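Local structure of VESB protease (Vibrio cholerae, 4LK4) at residues Leu52-Cys57 and Leu212-Trp217. The protein probably cleaves peptide bonds as a secreted serine endopeptidase of the trypsin-like S1 family, with an Ig-like domain following the protease domain. The protein carries 1 engineered substitution. Sequence-based numbering, arbitrary orientation.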
loop_
_atom_site.group_PDB
_atom_site.type_symbol
_atom_site.label_atom_id
_atom_site.label_comp_id
_atom_site.label_asym_id
_atom_site.label_seq_id
_atom_site.Cartn_x
_atom_site.Cartn_y
_atom_site.Cartn_z
ATOM N N LEU A 52 -5.980 0.460 -1.264
ATOM C CA LEU A 52 -5.041 -0.561 -0.810
ATOM C C LEU A 52 -4.482 -1.241 -2.032
ATOM O O LEU A 52 -5.233 -1.565 -2.976
ATOM C CB LEU A 52 -5.775 -1.602 0.016
ATOM C CG LEU A 52 -4.962 -2.791 0.515
ATOM C CD1 LEU A 52 -3.775 -2.349 1.355
ATOM C CD2 LEU A 52 -5.845 -3.757 1.305
ATOM N N THR A 53 -3.174 -1.440 -2.044
ATOM C CA THR A 53 -2.508 -2.014 -3.203
ATOM C C THR A 53 -1.174 -2.599 -2.781
ATOM O O THR A 53 -0.910 -2.707 -1.598
ATOM C CB THR A 53 -2.344 -0.957 -4.310
ATOM O OG1 THR A 53 -1.999 -1.617 -5.531
ATOM C CG2 THR A 53 -1.254 0.002 -3.993
ATOM N N ALA A 54 -0.341 -2.974 -3.738
ATOM C CA ALA A 54 0.929 -3.636 -3.482
ATOM C C ALA A 54 2.034 -2.585 -3.502
ATOM O O ALA A 54 1.960 -1.645 -4.281
ATOM C CB ALA A 54 1.171 -4.689 -4.551
ATOM N N ALA A 55 3.056 -2.695 -2.657
ATOM C CA ALA A 55 4.123 -1.656 -2.689
ATOM C C ALA A 55 4.949 -1.692 -3.957
ATOM O O ALA A 55 5.366 -0.646 -4.459
ATOM C CB ALA A 55 5.039 -1.753 -1.491
ATOM N N HIS A 56 5.210 -2.872 -4.496
ATOM C CA HIS A 56 6.106 -2.900 -5.646
ATOM C C HIS A 56 5.525 -2.263 -6.923
ATOM O O HIS A 56 6.270 -1.948 -7.826
ATOM C CB HIS A 56 6.616 -4.303 -5.925
ATOM C CG HIS A 56 5.682 -5.124 -6.725
ATOM N ND1 HIS A 56 4.786 -5.995 -6.146
ATOM C CD2 HIS A 56 5.513 -5.230 -8.065
ATOM C CE1 HIS A 56 4.102 -6.602 -7.094
ATOM N NE2 HIS A 56 4.521 -6.155 -8.266
ATOM N N CYS A 57 4.216 -2.051 -6.989
ATOM C CA CYS A 57 3.608 -1.233 -8.055
ATOM C C CYS A 57 4.250 0.158 -8.166
ATOM O O CYS A 57 4.127 0.830 -9.200
ATOM C CB CYS A 57 2.112 -1.057 -7.787
ATOM S SG CYS A 57 1.180 -2.606 -7.885
ATOM N N LEU A 212 -8.979 -10.825 1.725
ATOM C CA LEU A 212 -8.022 -11.552 2.518
ATOM C C LEU A 212 -6.601 -11.154 2.106
ATOM O O LEU A 212 -5.672 -11.268 2.880
ATOM C CB LEU A 212 -8.203 -13.040 2.265
ATOM C CG LEU A 212 -7.253 -14.003 2.980
ATOM C CD1 LEU A 212 -7.534 -14.025 4.465
ATOM C CD2 LEU A 212 -7.420 -15.404 2.427
ATOM N N GLY A 213 -6.412 -10.730 0.870
ATOM C CA GLY A 213 -5.068 -10.604 0.372
ATOM C C GLY A 213 -4.921 -9.605 -0.740
ATOM O O GLY A 213 -5.927 -9.101 -1.248
ATOM N N ILE A 214 -3.655 -9.352 -1.104
ATOM C CA ILE A 214 -3.275 -8.451 -2.187
ATOM C C ILE A 214 -2.359 -9.186 -3.164
ATOM O O ILE A 214 -1.373 -9.784 -2.761
ATOM C CB ILE A 214 -2.473 -7.249 -1.658
ATOM C CG1 ILE A 214 -3.250 -6.502 -0.591
ATOM C CG2 ILE A 214 -2.180 -6.262 -2.768
ATOM C CD1 ILE A 214 -2.386 -5.577 0.229
ATOM N N VAL A 215 -2.635 -9.104 -4.458
ATOM C CA VAL A 215 -1.822 -9.838 -5.401
ATOM C C VAL A 215 -0.402 -9.314 -5.368
ATOM O O VAL A 215 -0.209 -8.110 -5.516
ATOM C CB VAL A 215 -2.407 -9.718 -6.797
ATOM C CG1 VAL A 215 -1.475 -10.358 -7.828
ATOM C CG2 VAL A 215 -3.770 -10.387 -6.823
ATOM N N SER A 216 0.585 -10.189 -5.148
ATOM C CA SER A 216 1.981 -9.759 -5.034
ATOM C C SER A 216 2.877 -10.355 -6.138
ATOM O O SER A 216 3.405 -9.639 -6.950
ATOM C CB SER A 216 2.543 -10.071 -3.639
ATOM O OG SER A 216 3.938 -9.693 -3.507
ATOM N N TRP A 217 3.049 -11.667 -6.180
ATOM C CA TRP A 217 3.963 -12.264 -7.181
ATOM C C TRP A 217 3.725 -13.762 -7.358
ATOM O O TRP A 217 2.770 -14.299 -6.759
ATOM C CB TRP A 217 5.421 -11.975 -6.809
ATOM C CG TRP A 217 5.923 -12.702 -5.600
ATOM C CD1 TRP A 217 5.797 -12.307 -4.295
ATOM C CD2 TRP A 217 6.693 -13.913 -5.574
ATOM N NE1 TRP A 217 6.421 -13.207 -3.463
ATOM C CE2 TRP A 217 6.971 -14.204 -4.223
ATOM C CE3 TRP A 217 7.161 -14.789 -6.560
ATOM C CZ2 TRP A 217 7.690 -15.321 -3.838
ATOM C CZ3 TRP A 217 7.869 -15.914 -6.172
ATOM C CH2 TRP A 217 8.133 -16.165 -4.821
#
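The ring of His56 reaches across to the backbone of Ser216: its CE1 carbon lies 3.1 Å from Ser216 O, an oblique approach. A chi1 of 83° sets CG between the backbone N and the carbonyl carbon and swings the imidazole toward strand 211-216. Its ND1 hydrogen-bonds OD2 of Asp103, and Ser216 OG bonds that same oxygen, so one carboxylate oxygen ties the two segments together where no direct hydrogen bond joins them. The Ala-Ala-His-Cys sequence and the His56-Asp103 pair are the hallmarks of the S1 active site, and a close CE1 contact to this carbonyl is a familiar feature of S1 proteases.

Deeper in, the contact turns apolar and Ile214 carries it. Ile214 CD1 meets Leu52 CD1 at 3.7 Å, the two side chains crossing at a slant. Ile214 CD1 also comes within 3.7 Å of Thr53 O. On the other branch, Ile214 CG2 lies 3.9 Å from Ala54 N. Between these regions, Ala54 CB rests 3.8 Å from Val215 O.

Leu52 also packs on strands 39-46 and 105-109 of the six-stranded barrel, while Ile214 and Ser216 rest on Thr232 of strand 229-233; the contact thus bridges the two beta-barrels of the trypsin fold, whose catalytic cleft runs between them.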